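Inactive dihydroorotase-like domain (Chaetomium thermophilum, PDB 5NNL) is an inactive relative of the dihydroorotases, built on the alpha/beta-barrel fold of the amidohydrolase superfamily, with additional antiparallel strands beside the barrel. Local coordinates at residues 2-7 / 255-260; 33-38 / 318-323. One frame throughout, in Å; residues are numbered along the deposited sequence. Where two conformers were deposited one is given.

Along the chain the segments alternate, 2-7, 33-38, 255-260, then 318-323, so each contact ties an early part of the chain to a late one. Contact 1 sets the start of strand 3-11 against the beginning of helix 257-271; contact 2 sets the end of helix 26-37 against strand 318-322. Their centres lie about 17 Å apart and their nearest atoms about 5 Å, without touching. Strands 3-11, 281-291, 305-315 and 318-322 follow one another as antiparallel neighbours, and both contacts rest on this series. Helices 26-37 and 257-271 thereby pack onto the strands that join the two ends of the chain.

Contact 1 of 2, residues 2-7 / 255-260; sequences RTIQLP and LTVDYV
I4 and L6 meet V257 through aliphatic branches, with no flat group at the junction. The flat groups of the two segments serve other neighbours: the Y259 side chain touches I213 and its hydroxyl is hydrogen-bonded to L210 O, while the guanidinium of R2 forms a salt bridge with D287. I4 and V257 reach toward each other tip to tip, with I4 CD1 3.9 Å from V257 CG1. Isoleucine can span the gap because its CG1 lies between the backbone N and the carbonyl carbon (chi1 60°) and CD1 then extends straight onward. L6, two residues along the same strand and facing the same way, adds a looser touch, its CD2 branch standing 4.4 Å from the same V257 CG1. One methyl therefore meets two side chains, and V257 suits the first helical turn because its short, beta-branched side chain presents CG1 to the strand without a long flexible chain. T256 fixes that turn as its N-cap: Y259 N donates to T256 OG1 over 3.2 Å, and V260 N donates to T256 O at 3.1 Å. Backbone hydrogen bonds pair R2 with L286, I4 with I284 and L6 with V282, holding the strand against 281-291, where I284 packs on both I4 and L6. Farther along helix 257-271, K261 also meets L6, whereas V257 and V260 lean on V250 of helix 242-251.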
loop_
_atom_site.group_PDB
_atom_site.type_symbol
_atom_site.label_atom_id
_atom_site.label_comp_id
_atom_site.label_asym_id
_atom_site.label_seq_id
_atom_site.Cartn_x
_atom_site.Cartn_y
_atom_site.Cartn_z
ATOM N N ARG A 2 -17.078 6.870 -21.461
ATOM C CA ARG A 2 -15.798 7.515 -21.204
ATOM C C ARG A 2 -14.697 6.474 -21.051
ATOM O O ARG A 2 -14.838 5.515 -20.284
ATOM C CB ARG A 2 -15.877 8.378 -19.945
ATOM C CG ARG A 2 -16.466 9.761 -20.168
ATOM C CD ARG A 2 -16.372 10.609 -18.906
ATOM N NE ARG A 2 -17.472 10.348 -17.985
ATOM C CZ ARG A 2 -17.582 10.885 -16.773
ATOM N NH1 ARG A 2 -18.625 10.586 -16.015
ATOM N NH2 ARG A 2 -16.652 11.713 -16.314
ATOM N N THR A 3 -13.601 6.668 -21.784
ATOM C CA THR A 3 -12.404 5.845 -21.675
ATOM C C THR A 3 -11.211 6.734 -21.359
ATOM O O THR A 3 -11.071 7.824 -21.923
ATOM C CB THR A 3 -12.140 5.068 -22.973
ATOM O OG1 THR A 3 -13.162 4.084 -23.162
ATOM C CG2 THR A 3 -10.790 4.372 -22.929
ATOM N N ILE A 4 -10.347 6.262 -20.462
ATOM C CA ILE A 4 -9.134 6.976 -20.087
ATOM C C ILE A 4 -7.954 6.013 -20.155
ATOM O O ILE A 4 -8.085 4.825 -19.839
ATOM C CB ILE A 4 -9.252 7.601 -18.680
ATOM C CG1 ILE A 4 -9.498 6.517 -17.622
ATOM C CG2 ILE A 4 -10.376 8.640 -18.667
ATOM C CD1 ILE A 4 -9.451 7.031 -16.186
ATOM N N GLN A 5 -6.806 6.529 -20.586
ATOM C CA GLN A 5 -5.570 5.762 -20.653
ATOM C C GLN A 5 -4.666 6.194 -19.506
ATOM O O GLN A 5 -4.318 7.375 -19.397
ATOM C CB GLN A 5 -4.869 5.967 -21.995
ATOM C CG GLN A 5 -5.364 5.056 -23.109
ATOM C CD GLN A 5 -5.101 5.632 -24.490
ATOM O OE1 GLN A 5 -3.952 5.827 -24.889
ATOM N NE2 GLN A 5 -6.168 5.916 -25.223
ATOM N N LEU A 6 -4.296 5.244 -18.655
ATOM C CA LEU A 6 -3.409 5.514 -17.540
ATOM C C LEU A 6 -2.140 4.684 -17.668
ATOM O O LEU A 6 -2.155 3.613 -18.281
ATOM C CB LEU A 6 -4.084 5.190 -16.200
ATOM C CG LEU A 6 -5.281 6.053 -15.810
ATOM C CD1 LEU A 6 -5.909 5.550 -14.519
ATOM C CD2 LEU A 6 -4.865 7.502 -15.656
ATOM N N PRO A 7 -1.029 5.148 -17.109
ATOM C CA PRO A 7 0.145 4.284 -16.993
ATOM C C PRO A 7 -0.104 3.196 -15.964
ATOM O O PRO A 7 -1.073 3.231 -15.201
ATOM C CB PRO A 7 1.250 5.241 -16.547
ATOM C CG PRO A 7 0.526 6.300 -15.789
ATOM C CD PRO A 7 -0.824 6.446 -16.440
ATOM N N LEU A 255 -13.800 13.350 -6.877
ATOM C CA LEU A 255 -12.385 13.272 -7.206
ATOM C C LEU A 255 -12.208 13.542 -8.692
ATOM O O LEU A 255 -13.153 13.436 -9.477
ATOM C CB LEU A 255 -11.796 11.896 -6.856
ATOM C CG LEU A 255 -11.675 11.526 -5.379
ATOM C CD1 LEU A 255 -11.151 10.108 -5.246
ATOM C CD2 LEU A 255 -10.769 12.502 -4.634
ATOM N N THR A 256 -10.984 13.893 -9.071
ATOM C CA THR A 256 -10.618 14.049 -10.469
ATOM C C THR A 256 -9.712 12.902 -10.893
ATOM O O THR A 256 -9.014 12.298 -10.071
ATOM C CB THR A 256 -9.909 15.382 -10.727
ATOM O OG1 THR A 256 -8.654 15.411 -10.032
ATOM C CG2 THR A 256 -10.778 16.547 -10.274
ATOM N N VAL A 257 -9.726 12.610 -12.195
ATOM C CA VAL A 257 -8.883 11.541 -12.720
ATOM C C VAL A 257 -7.422 11.813 -12.397
ATOM O O VAL A 257 -6.680 10.905 -12.003
ATOM C CB VAL A 257 -9.112 11.377 -14.234
ATOM C CG1 VAL A 257 -8.113 10.391 -14.839
ATOM C CG2 VAL A 257 -10.526 10.908 -14.492
ATOM N N ASP A 258 -6.982 13.065 -12.550
ATOM C CA ASP A 258 -5.575 13.375 -12.322
ATOM C C ASP A 258 -5.191 13.175 -10.862
ATOM O O ASP A 258 -4.088 12.700 -10.567
ATOM C CB ASP A 258 -5.259 14.803 -12.756
ATOM C CG ASP A 258 -3.775 15.098 -12.714
ATOM O OD1 ASP A 258 -3.029 14.531 -13.541
ATOM O OD2 ASP A 258 -3.349 15.893 -11.851
ATOM N N TYR A 259 -6.073 13.544 -9.932
ATOM C CA TYR A 259 -5.804 13.266 -8.525
ATOM C C TYR A 259 -5.582 11.775 -8.308
ATOM O O TYR A 259 -4.588 11.363 -7.703
ATOM C CB TYR A 259 -6.951 13.771 -7.647
ATOM C CG TYR A 259 -6.651 13.623 -6.176
ATOM C CD1 TYR A 259 -6.910 12.431 -5.512
ATOM C CD2 TYR A 259 -6.088 14.665 -5.454
ATOM C CE1 TYR A 259 -6.628 12.280 -4.172
ATOM C CE2 TYR A 259 -5.802 14.526 -4.106
ATOM C CZ TYR A 259 -6.073 13.327 -3.471
ATOM O OH TYR A 259 -5.795 13.168 -2.135
ATOM N N VAL A 260 -6.502 10.952 -8.805
ATOM C CA VAL A 260 -6.363 9.506 -8.678
ATOM C C VAL A 260 -5.049 9.043 -9.298
ATOM O O VAL A 260 -4.318 8.233 -8.715
ATOM C CB VAL A 260 -7.572 8.802 -9.315
ATOM C CG1 VAL A 260 -7.392 7.304 -9.296
ATOM C CG2 VAL A 260 -8.847 9.193 -8.578
#

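Contact 2 of 2, residues 33-38 / 318-323; sequences ASIAAG and QVACLD
With chi1 at -164°, I35 sends CG1 away from the backbone N and out onto A320; C321 does the same with SG (chi1 177°), which swings toward the last helical turn at A36. The methyl of A320 meets the isoleucine branch closely, A320 CB to I35 CG1 being 3.6 Å. Beside this, C321 CB packs against A36 CA, and C321 SG comes within 3.4 Å of A36 O. The same sulfur lies 4.3 Å from A36 CB. Small residues suit the place: with alanine on both sides and a slim cysteine, the helix and strand axes approach to 7.4 Å and cross almost at right angles, 86°. Successive strand residues would normally point to opposite sides, but A320 and C321 form a classic beta bulge, both facing V313, and so both side chains turn to the helix. The turn that follows A36 is a Schellman motif, with G38 at positive phi and its N bonded to I35 O at 3.1 Å. G38 makes a backbone hydrogen bond with L9 of strand 3-11 as the chain enters strand 39-44, and I35 packs further on S40 there and on V313 and F315 of strand 305-315, the antiparallel partner of strand 318-322.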
loop_
_atom_site.group_PDB
_atom_site.type_symbol
_atom_site.label_atom_id
_atom_site.label_comp_id
_atom_site.label_asym_id
_atom_site.label_seq_id
_atom_site.Cartn_x
_atom_site.Cartn_y
_atom_site.Cartn_z
ATOM N N ALA A 33 -3.625 -10.786 -9.021
ATOM C CA ALA A 33 -4.744 -9.883 -8.793
ATOM C C ALA A 33 -4.324 -8.428 -8.942
ATOM O O ALA A 33 -5.140 -7.584 -9.328
ATOM C CB ALA A 33 -5.338 -10.130 -7.405
ATOM N N SER A 34 -3.061 -8.112 -8.642
ATOM C CA SER A 34 -2.585 -6.743 -8.803
ATOM C C SER A 34 -2.568 -6.333 -10.272
ATOM O O SER A 34 -3.151 -5.309 -10.646
ATOM C CB SER A 34 -1.195 -6.593 -8.185
ATOM O OG SER A 34 -1.257 -6.647 -6.771
ATOM N N ILE A 35 -1.911 -7.123 -11.127
ATOM C CA ILE A 35 -1.817 -6.748 -12.536
ATOM C C ILE A 35 -3.205 -6.722 -13.164
ATOM O O ILE A 35 -3.509 -5.862 -13.998
ATOM C CB ILE A 35 -0.857 -7.690 -13.293
ATOM C CG1 ILE A 35 -0.460 -7.083 -14.645
ATOM C CG2 ILE A 35 -1.467 -9.083 -13.506
ATOM C CD1 ILE A 35 0.414 -5.852 -14.542
ATOM N N ALA A 36 -4.078 -7.639 -12.745
ATOM C CA ALA A 36 -5.444 -7.644 -13.256
ATOM C C ALA A 36 -6.200 -6.383 -12.857
ATOM O O ALA A 36 -7.142 -5.979 -13.547
ATOM C CB ALA A 36 -6.187 -8.881 -12.753
ATOM N N ALA A 37 -5.817 -5.754 -11.750
ATOM C CA ALA A 37 -6.467 -4.531 -11.303
ATOM C C ALA A 37 -5.818 -3.273 -11.862
ATOM O O ALA A 37 -6.341 -2.176 -11.638
ATOM C CB ALA A 37 -6.465 -4.457 -9.772
ATOM N N GLY A 38 -4.698 -3.402 -12.574
ATOM C CA GLY A 38 -4.014 -2.265 -13.156
ATOM C C GLY A 38 -2.736 -1.864 -12.454
ATOM O O GLY A 38 -2.119 -0.869 -12.856
ATOM N N GLN A 318 3.003 -7.761 -23.278
ATOM C CA GLN A 318 1.903 -8.710 -23.365
ATOM C C GLN A 318 0.651 -8.091 -22.761
ATOM O O GLN A 318 0.716 -7.145 -21.972
ATOM C CB GLN A 318 2.241 -10.027 -22.655
ATOM C CG GLN A 318 3.478 -10.728 -23.213
ATOM C CD GLN A 318 3.249 -11.303 -24.603
ATOM O OE1 GLN A 318 2.110 -11.390 -25.067
ATOM N NE2 GLN A 318 4.331 -11.700 -25.273
ATOM N N VAL A 319 -0.498 -8.634 -23.153
ATOM C CA VAL A 319 -1.783 -8.224 -22.601
ATOM C C VAL A 319 -2.028 -9.057 -21.348
ATOM O O VAL A 319 -2.302 -10.258 -21.429
ATOM C CB VAL A 319 -2.913 -8.388 -23.622
ATOM C CG1 VAL A 319 -4.276 -8.213 -22.960
ATOM C CG2 VAL A 319 -2.742 -7.380 -24.745
ATOM N N ALA A 320 -1.927 -8.417 -20.187
ATOM C CA ALA A 320 -2.032 -9.108 -18.913
ATOM C C ALA A 320 -3.455 -9.178 -18.377
ATOM O O ALA A 320 -3.694 -9.906 -17.410
ATOM C CB ALA A 320 -1.136 -8.423 -17.875
ATOM N N CYS A 321 -4.397 -8.450 -18.970
ATOM C CA CYS A 321 -5.759 -8.440 -18.460
ATOM C C CYS A 321 -6.707 -7.893 -19.516
ATOM O O CYS A 321 -6.356 -6.972 -20.259
ATOM C CB CYS A 321 -5.863 -7.599 -17.185
ATOM S SG CYS A 321 -7.541 -7.465 -16.552
ATOM N N LEU A 322 -7.911 -8.461 -19.563
ATOM C CA LEU A 322 -8.981 -7.973 -20.426
ATOM C C LEU A 322 -10.275 -7.967 -19.629
ATOM O O LEU A 322 -10.704 -9.015 -19.138
ATOM C CB LEU A 322 -9.136 -8.849 -21.671
ATOM C CG LEU A 322 -7.995 -8.864 -22.686
ATOM C CD1 LEU A 322 -8.200 -10.004 -23.692
ATOM C CD2 LEU A 322 -7.904 -7.521 -23.394
ATOM N N ASP A 323 -10.902 -6.797 -19.511
ATOM C CA ASP A 323 -12.149 -6.649 -18.762
ATOM C C ASP A 323 -12.004 -7.205 -17.347
ATOM O O ASP A 323 -12.871 -7.918 -16.838
ATOM C CB ASP A 323 -13.310 -7.325 -19.494
ATOM C CG ASP A 323 -13.568 -6.721 -20.860
ATOM O OD1 ASP A 323 -13.237 -5.533 -21.054
ATOM O OD2 ASP A 323 -14.103 -7.432 -21.739
#